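Local coordinates for E1 (Kluyveromyces marxianus, PDB 3VX6), which activates the ubiquitin-like proteins Atg8 and Atg12 as an E1-like enzyme for their conjugation in autophagy and cytoplasm-to-vacuole transport, at residues 189-201 / 214-228. Sequence-based numbering, arbitrary orientation.
Sequences TPDNLKVCEKVVF and VTKNILTVWSKLSPR
Helix 215-225 packs, mostly through apolar side chains, on strand 198-201 within the beta-alpha-beta unit completed by strand 231-236, and also on helix 190-195, which comes before that unit. It runs nearly antiparallel to the strand, at 157°, with Ile218 and Trp222 one turn apart. With CG anti to the backbone N (chi1 171°), the Phe201 ring lies with one face under Ile218 CD1, and Phe201 CZ meets Val214 CG1. Val199, beta-branched and compact, sets CG2 3.4 Å from the centroid of the six-membered ring of Trp222, while Leu193 CD2 lies over the five-membered ring on the same face. Cys196 SG approaches that indole obliquely, and Trp222 NE1 donates to Leu193 O at 3.0 Å. An alanine in place of Trp222 would probably leave Leu193 O without this donor and open a gap beneath Val199 and Leu193. Past the helix end, the extended Arg228 grips Cys196 O with NH1 (3.1 Å) and NH2 (2.9 Å), whereas its NE donates to Ser226 OG, fixing the guanidinium's rotation. Leu225 CD1 crosses Pro190 and Leu193 at an angle. Apolar side chains thus fill the interface, while indole and guanidinium donors satisfy carbonyls where helix 190-195 gives way to the strand.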
ATOM      1  N   THR A 189      13.788   2.417  10.418  1.00 48.60           N
ATOM      2  CA  THR A 189      14.644   1.253  10.382  1.00 46.81           C
ATOM      3  C   THR A 189      14.414   0.351  11.606  1.00 46.80           C
ATOM      4  O   THR A 189      13.758   0.748  12.572  1.00 47.01           O
ATOM      5  CB  THR A 189      16.107   1.715  10.254  1.00 45.69           C
ATOM      6  OG1 THR A 189      16.444   2.589  11.337  1.00 44.23           O
ATOM      7  CG2 THR A 189      16.276   2.472   8.957  1.00 42.26           C
ATOM      8  N   PRO A 190      14.929  -0.886  11.573  1.00 46.99           N
ATOM      9  CA  PRO A 190      14.701  -1.743  12.737  1.00 48.43           C
ATOM     10  C   PRO A 190      15.245  -1.214  14.061  1.00 49.47           C
ATOM     11  O   PRO A 190      14.484  -1.071  15.027  1.00 52.19           O
ATOM     12  CB  PRO A 190      15.339  -3.070  12.323  1.00 47.40           C
ATOM     13  CG  PRO A 190      15.121  -3.093  10.836  1.00 46.71           C
ATOM     14  CD  PRO A 190      15.485  -1.663  10.455  1.00 46.76           C
ATOM     15  N   ASP A 191      16.545  -0.926  14.125  1.00 49.28           N
ATOM     16  CA  ASP A 191      17.113  -0.425  15.375  1.00 48.46           C
ATOM     17  C   ASP A 191      16.456   0.876  15.828  1.00 47.19           C
ATOM     18  O   ASP A 191      16.348   1.141  17.027  1.00 48.41           O
ATOM     19  CB  ASP A 191      18.626  -0.254  15.260  1.00 48.50           C
ATOM     20  CG  ASP A 191      19.355  -1.586  15.150  1.00 51.04           C
ATOM     21  OD1 ASP A 191      18.870  -2.609  15.689  1.00 48.96           O
ATOM     22  OD2 ASP A 191      20.437  -1.608  14.529  1.00 55.06           O
ATOM     23  N   ASN A 192      16.018   1.684  14.868  1.00 45.63           N
ATOM     24  CA  ASN A 192      15.332   2.927  15.182  1.00 43.73           C
ATOM     25  C   ASN A 192      13.961   2.583  15.703  1.00 43.28           C
ATOM     26  O   ASN A 192      13.474   3.201  16.648  1.00 43.46           O
ATOM     27  CB  ASN A 192      15.179   3.798  13.946  1.00 40.97           C
ATOM     28  CG  ASN A 192      16.399   4.621  13.683  1.00 40.00           C
ATOM     29  OD1 ASN A 192      17.363   4.569  14.448  1.00 38.45           O
ATOM     30  ND2 ASN A 192      16.373   5.394  12.603  1.00 39.61           N
ATOM     31  N   LEU A 193      13.342   1.582  15.086  1.00 42.90           N
ATOM     32  CA  LEU A 193      12.009   1.165  15.500  1.00 43.01           C
ATOM     33  C   LEU A 193      12.033   0.551  16.884  1.00 42.09           C
ATOM     34  O   LEU A 193      11.054   0.649  17.612  1.00 42.47           O
ATOM     35  CB  LEU A 193      11.406   0.190  14.485  1.00 42.70           C
ATOM     36  CG  LEU A 193      11.014   0.899  13.187  1.00 42.55           C
ATOM     37  CD1 LEU A 193      10.795  -0.114  12.077  1.00 44.39           C
ATOM     38  CD2 LEU A 193       9.777   1.743  13.428  1.00 43.02           C
ATOM     39  N   LYS A 194      13.151  -0.062  17.253  1.00 41.16           N
ATOM     40  CA  LYS A 194      13.274  -0.661  18.575  1.00 41.80           C
ATOM     41  C   LYS A 194      13.352   0.389  19.675  1.00 42.77           C
ATOM     42  O   LYS A 194      13.014   0.097  20.826  1.00 43.83           O
ATOM     43  CB  LYS A 194      14.509  -1.551  18.649  1.00 40.68           C
ATOM     44  CG  LYS A 194      14.364  -2.831  17.856  1.00 42.43           C
ATOM     45  CD  LYS A 194      15.615  -3.673  17.909  1.00 43.01           C
ATOM     46  CE  LYS A 194      15.405  -4.981  17.157  1.00 45.87           C
ATOM     47  NZ  LYS A 194      16.661  -5.787  17.064  1.00 49.01           N
ATOM     48  N   VAL A 195      13.774   1.607  19.321  1.00 42.28           N
ATOM     49  CA  VAL A 195      13.913   2.689  20.295  1.00 40.93           C
ATOM     50  C   VAL A 195      13.083   3.939  20.006  1.00 41.68           C
ATOM     51  O   VAL A 195      13.015   4.843  20.836  1.00 42.85           O
ATOM     52  CB  VAL A 195      15.397   3.138  20.433  1.00 40.93           C
ATOM     53  CG1 VAL A 195      16.300   1.921  20.572  1.00 39.95           C
ATOM     54  CG2 VAL A 195      15.813   3.975  19.229  1.00 39.89           C
ATOM     55  N   CYS A 196      12.457   4.009  18.840  1.00 41.92           N
ATOM     56  CA  CYS A 196      11.666   5.191  18.505  1.00 42.85           C
ATOM     57  C   CYS A 196      10.435   5.314  19.398  1.00 43.15           C
ATOM     58  O   CYS A 196       9.928   4.314  19.910  1.00 42.81           O
ATOM     59  CB  CYS A 196      11.222   5.144  17.049  1.00 43.87           C
ATOM     60  SG  CYS A 196       9.965   3.899  16.727  1.00 45.15           S
ATOM     61  N   GLU A 197       9.962   6.545  19.576  1.00 43.12           N
ATOM     62  CA  GLU A 197       8.793   6.815  20.403  1.00 43.49           C
ATOM     63  C   GLU A 197       7.567   6.492  19.595  1.00 43.87           C
ATOM     64  O   GLU A 197       6.518   6.139  20.143  1.00 44.62           O
ATOM     65  CB  GLU A 197       8.703   8.295  20.798  1.00 44.09           C
ATOM     66  CG  GLU A 197       9.811   8.800  21.674  1.00 45.00           C
ATOM     67  CD  GLU A 197      11.003   9.274  20.884  1.00 45.73           C
ATOM     68  OE1 GLU A 197      10.846  10.249  20.109  1.00 44.59           O
ATOM     69  OE2 GLU A 197      12.091   8.667  21.047  1.00 47.15           O
ATOM     70  N   LYS A 198       7.706   6.635  18.280  1.00 43.72           N
ATOM     71  CA  LYS A 198       6.604   6.383  17.384  1.00 41.95           C
ATOM     72  C   LYS A 198       6.985   6.340  15.928  1.00 41.41           C
ATOM     73  O   LYS A 198       8.122   6.607  15.555  1.00 42.25           O
ATOM     74  CB  LYS A 198       5.524   7.440  17.592  1.00 43.88           C
ATOM     75  CG  LYS A 198       6.013   8.860  17.581  1.00 43.19           C
ATOM     76  CD  LYS A 198       4.988   9.741  18.268  1.00 43.80           C
ATOM     77  CE  LYS A 198       5.376  11.210  18.227  1.00 44.59           C
ATOM     78  NZ  LYS A 198       4.474  12.019  19.094  1.00 41.52           N
ATOM     79  N   VAL A 199       5.995   5.984  15.121  1.00 40.03           N
ATOM     80  CA  VAL A 199       6.112   5.875  13.682  1.00 37.70           C
ATOM     81  C   VAL A 199       5.186   6.890  13.040  1.00 36.52           C
ATOM     82  O   VAL A 199       4.030   7.004  13.426  1.00 36.11           O
ATOM     83  CB  VAL A 199       5.700   4.472  13.220  1.00 38.78           C
ATOM     84  CG1 VAL A 199       5.523   4.436  11.693  1.00 38.84           C
ATOM     85  CG2 VAL A 199       6.746   3.472  13.678  1.00 39.91           C
ATOM     86  N   VAL A 200       5.696   7.632  12.065  1.00 36.47           N
ATOM     87  CA  VAL A 200       4.888   8.626  11.368  1.00 36.19           C
ATOM     88  C   VAL A 200       4.578   8.080   9.979  1.00 37.17           C
ATOM     89  O   VAL A 200       5.465   7.627   9.255  1.00 37.56           O
ATOM     90  CB  VAL A 200       5.613   9.995  11.299  1.00 34.90           C
ATOM     91  CG1 VAL A 200       5.821  10.515  12.698  1.00 34.77           C
ATOM     92  CG2 VAL A 200       6.951   9.859  10.619  1.00 33.01           C
ATOM     93  N   PHE A 201       3.302   8.113   9.622  1.00 37.32           N
ATOM     94  CA  PHE A 201       2.837   7.566   8.360  1.00 37.20           C
ATOM     95  C   PHE A 201       1.971   8.545   7.569  1.00 37.94           C
ATOM     96  O   PHE A 201       1.015   9.113   8.098  1.00 36.82           O
ATOM     97  CB  PHE A 201       2.055   6.281   8.677  1.00 36.77           C
ATOM     98  CG  PHE A 201       1.311   5.686   7.513  1.00 37.43           C
ATOM     99  CD1 PHE A 201       0.016   5.198   7.690  1.00 38.02           C
ATOM    100  CD2 PHE A 201       1.898   5.568   6.264  1.00 36.78           C
ATOM    101  CE1 PHE A 201      -0.671   4.609   6.652  1.00 34.19           C
ATOM    102  CE2 PHE A 201       1.212   4.976   5.213  1.00 34.90           C
ATOM    103  CZ  PHE A 201      -0.067   4.498   5.405  1.00 36.34           C
ATOM    104  N   VAL A 214      -3.338  -0.592   5.176  1.00 39.00           N
ATOM    105  CA  VAL A 214      -1.891  -0.796   5.097  1.00 39.82           C
ATOM    106  C   VAL A 214      -1.183  -0.545   6.436  1.00 39.20           C
ATOM    107  O   VAL A 214      -0.029  -0.914   6.631  1.00 39.48           O
ATOM    108  CB  VAL A 214      -1.297   0.093   3.986  1.00 39.86           C
ATOM    109  CG1 VAL A 214      -0.907   1.449   4.549  1.00 40.09           C
ATOM    110  CG2 VAL A 214      -0.154  -0.622   3.319  1.00 40.42           C
ATOM    111  N   THR A 215      -1.898   0.081   7.363  1.00 38.65           N
ATOM    112  CA  THR A 215      -1.372   0.343   8.698  1.00 38.09           C
ATOM    113  C   THR A 215      -1.043  -0.959   9.449  1.00 40.09           C
ATOM    114  O   THR A 215      -0.186  -0.988  10.349  1.00 39.61           O
ATOM    115  CB  THR A 215      -2.392   1.118   9.555  1.00 36.44           C
ATOM    116  OG1 THR A 215      -2.831   2.290   8.859  1.00 37.75           O
ATOM    117  CG2 THR A 215      -1.767   1.535  10.884  1.00 35.41           C
ATOM    118  N   LYS A 216      -1.746  -2.028   9.090  1.00 39.53           N
ATOM    119  CA  LYS A 216      -1.542  -3.317   9.715  1.00 39.56           C
ATOM    120  C   LYS A 216      -0.137  -3.784   9.500  1.00 39.29           C
ATOM    121  O   LYS A 216       0.447  -4.436  10.357  1.00 38.47           O
ATOM    122  CB  LYS A 216      -2.497  -4.329   9.119  1.00 40.43           C
ATOM    123  CG  LYS A 216      -3.955  -4.162   9.546  1.00 41.49           C
ATOM    124  CD  LYS A 216      -4.839  -5.234   8.889  1.00 43.29           C
ATOM    125  CE  LYS A 216      -6.281  -5.077   9.320  1.00 43.75           C
ATOM    126  NZ  LYS A 216      -7.099  -5.536   8.147  1.00 46.38           N
ATOM    127  N   ASN A 217       0.358  -3.491   8.306  1.00 37.25           N
ATOM    128  CA  ASN A 217       1.719  -3.807   7.926  1.00 36.48           C
ATOM    129  C   ASN A 217       2.633  -3.191   8.999  1.00 36.41           C
ATOM    130  O   ASN A 217       3.363  -3.901   9.693  1.00 37.95           O
ATOM    131  CB  ASN A 217       2.011  -3.189   6.554  1.00 38.26           C
ATOM    132  CG  ASN A 217       1.052  -3.674   5.482  1.00 37.95           C
ATOM    133  OD1 ASN A 217      -0.020  -4.207   5.787  1.00 38.12           O
ATOM    134  ND2 ASN A 217       1.428  -3.492   4.226  1.00 37.23           N
ATOM    135  N   ILE A 218       2.565  -1.870   9.151  1.00 34.24           N
ATOM    136  CA  ILE A 218       3.392  -1.183  10.137  1.00 33.84           C
ATOM    137  C   ILE A 218       3.293  -1.891  11.484  1.00 34.54           C
ATOM    138  O   ILE A 218       4.305  -2.321  12.052  1.00 32.94           O
ATOM    139  CB  ILE A 218       2.963   0.296  10.294  1.00 34.23           C
ATOM    140  CG1 ILE A 218       3.077   1.013   8.935  1.00 30.38           C
ATOM    141  CG2 ILE A 218       3.808   0.967  11.375  1.00 31.49           C
ATOM    142  CD1 ILE A 218       2.464   2.401   8.890  1.00 29.67           C
ATOM    143  N   LEU A 219       2.069  -2.041  11.975  1.00 34.52           N
ATOM    144  CA  LEU A 219       1.853  -2.713  13.245  1.00 33.93           C
ATOM    145  C   LEU A 219       2.491  -4.087  13.288  1.00 33.70           C
ATOM    146  O   LEU A 219       3.272  -4.391  14.174  1.00 34.90           O
ATOM    147  CB  LEU A 219       0.365  -2.842  13.522  1.00 33.78           C
ATOM    148  CG  LEU A 219      -0.255  -1.478  13.764  1.00 34.98           C
ATOM    149  CD1 LEU A 219      -1.764  -1.568  13.713  1.00 35.52           C
ATOM    150  CD2 LEU A 219       0.230  -0.964  15.108  1.00 37.74           C
ATOM    151  N   THR A 220       2.159  -4.924  12.324  1.00 33.92           N
ATOM    152  CA  THR A 220       2.703  -6.264  12.300  1.00 33.00           C
ATOM    153  C   THR A 220       4.236  -6.265  12.321  1.00 33.40           C
ATOM    154  O   THR A 220       4.867  -7.028  13.056  1.00 31.96           O
ATOM    155  CB  THR A 220       2.184  -7.014  11.061  1.00 32.81           C
ATOM    156  OG1 THR A 220       0.762  -7.135  11.149  1.00 32.90           O
ATOM    157  CG2 THR A 220       2.802  -8.395  10.964  1.00 32.99           C
ATOM    158  N   VAL A 221       4.849  -5.404  11.526  1.00 32.12           N
ATOM    159  CA  VAL A 221       6.297  -5.399  11.505  1.00 32.16           C
ATOM    160  C   VAL A 221       6.889  -4.822  12.779  1.00 33.29           C
ATOM    161  O   VAL A 221       7.716  -5.438  13.445  1.00 34.47           O
ATOM    162  CB  VAL A 221       6.822  -4.622  10.314  1.00 30.12           C
ATOM    163  CG1 VAL A 221       8.327  -4.564  10.384  1.00 26.57           C
ATOM    164  CG2 VAL A 221       6.348  -5.285   9.026  1.00 26.88           C
ATOM    165  N   TRP A 222       6.469  -3.622  13.113  1.00 34.06           N
ATOM    166  CA  TRP A 222       6.959  -2.979  14.302  1.00 37.22           C
ATOM    167  C   TRP A 222       6.800  -3.910  15.523  1.00 38.57           C
ATOM    168  O   TRP A 222       7.655  -3.933  16.410  1.00 38.08           O
ATOM    169  CB  TRP A 222       6.178  -1.691  14.485  1.00 38.84           C
ATOM    170  CG  TRP A 222       6.779  -0.735  15.415  1.00 39.43           C
ATOM    171  CD1 TRP A 222       7.986  -0.837  16.057  1.00 38.89           C
ATOM    172  CD2 TRP A 222       6.194   0.489  15.840  1.00 39.14           C
ATOM    173  NE1 TRP A 222       8.179   0.259  16.863  1.00 39.10           N
ATOM    174  CE2 TRP A 222       7.092   1.090  16.747  1.00 37.96           C
ATOM    175  CE3 TRP A 222       4.994   1.142  15.541  1.00 38.80           C
ATOM    176  CZ2 TRP A 222       6.823   2.306  17.362  1.00 38.87           C
ATOM    177  CZ3 TRP A 222       4.728   2.348  16.151  1.00 38.88           C
ATOM    178  CH2 TRP A 222       5.638   2.922  17.050  1.00 40.25           C
ATOM    179  N   SER A 223       5.709  -4.681  15.538  1.00 38.86           N
ATOM    180  CA  SER A 223       5.396  -5.626  16.609  1.00 40.11           C
ATOM    181  C   SER A 223       6.484  -6.649  16.855  1.00 41.03           C
ATOM    182  O   SER A 223       6.943  -6.829  17.977  1.00 42.65           O
ATOM    183  CB  SER A 223       4.113  -6.403  16.294  1.00 40.08           C
ATOM    184  OG  SER A 223       2.957  -5.623  16.495  1.00 44.64           O
ATOM    185  N   LYS A 224       6.863  -7.351  15.801  1.00 41.24           N
ATOM    186  CA  LYS A 224       7.873  -8.378  15.907  1.00 43.18           C
ATOM    187  C   LYS A 224       9.271  -7.812  16.168  1.00 43.19           C
ATOM    188  O   LYS A 224      10.087  -8.455  16.828  1.00 44.33           O
ATOM    189  CB  LYS A 224       7.852  -9.239  14.634  1.00 44.58           C
ATOM    190  CG  LYS A 224       6.591 -10.093  14.517  1.00 48.22           C
ATOM    191  CD  LYS A 224       6.468 -10.777  13.164  1.00 51.03           C
ATOM    192  CE  LYS A 224       5.102 -11.454  12.995  1.00 54.32           C
ATOM    193  NZ  LYS A 224       4.989 -12.782  13.675  1.00 55.85           N
ATOM    194  N   LEU A 225       9.530  -6.610  15.659  1.00 42.32           N
ATOM    195  CA  LEU A 225      10.822  -5.946  15.812  1.00 40.91           C
ATOM    196  C   LEU A 225      10.954  -5.413  17.213  1.00 39.90           C
ATOM    197  O   LEU A 225      11.937  -5.639  17.897  1.00 39.20           O
ATOM    198  CB  LEU A 225      10.946  -4.760  14.852  1.00 40.54           C
ATOM    199  CG  LEU A 225      11.321  -5.065  13.416  1.00 40.20           C
ATOM    200  CD1 LEU A 225      11.563  -3.766  12.674  1.00 39.64           C
ATOM    201  CD2 LEU A 225      12.568  -5.925  13.413  1.00 39.90           C
ATOM    202  N   SER A 226       9.957  -4.664  17.625  1.00 40.79           N
ATOM    203  CA  SER A 226       9.992  -4.098  18.932  1.00 42.01           C
ATOM    204  C   SER A 226       8.747  -4.570  19.675  1.00 43.12           C
ATOM    205  O   SER A 226       7.686  -3.942  19.623  1.00 42.78           O
ATOM    206  CB  SER A 226      10.032  -2.566  18.823  1.00 42.42           C
ATOM    207  OG  SER A 226      10.152  -1.955  20.091  1.00 43.61           O
ATOM    208  N   PRO A 227       8.855  -5.692  20.383  1.00 44.28           N
ATOM    209  CA  PRO A 227       7.668  -6.151  21.114  1.00 43.60           C
ATOM    210  C   PRO A 227       7.389  -5.070  22.172  1.00 42.64           C
ATOM    211  O   PRO A 227       8.287  -4.653  22.897  1.00 41.48           O
ATOM    212  CB  PRO A 227       8.090  -7.515  21.668  1.00 44.44           C
ATOM    213  CG  PRO A 227       9.613  -7.478  21.685  1.00 45.48           C
ATOM    214  CD  PRO A 227      10.089  -6.425  20.717  1.00 44.62           C
ATOM    215  N   ARG A 228       6.165  -4.553  22.178  1.00 42.50           N
ATOM    216  CA  ARG A 228       5.775  -3.522  23.119  1.00 43.47           C
ATOM    217  C   ARG A 228       4.335  -3.694  23.541  1.00 45.29           C
ATOM    218  O   ARG A 228       3.563  -4.395  22.894  1.00 45.36           O
ATOM    219  CB  ARG A 228       5.931  -2.139  22.490  1.00 41.81           C
ATOM    220  CG  ARG A 228       7.228  -1.924  21.770  1.00 37.23           C
ATOM    221  CD  ARG A 228       7.222  -0.533  21.231  1.00 36.64           C
ATOM    222  NE  ARG A 228       8.456  -0.155  20.568  1.00 34.49           N
ATOM    223  CZ  ARG A 228       8.749   1.112  20.316  1.00 34.42           C
ATOM    224  NH1 ARG A 228       7.886   2.052  20.686  1.00 34.97           N
ATOM    225  NH2 ARG A 228       9.874   1.440  19.706  1.00 31.78           N
TER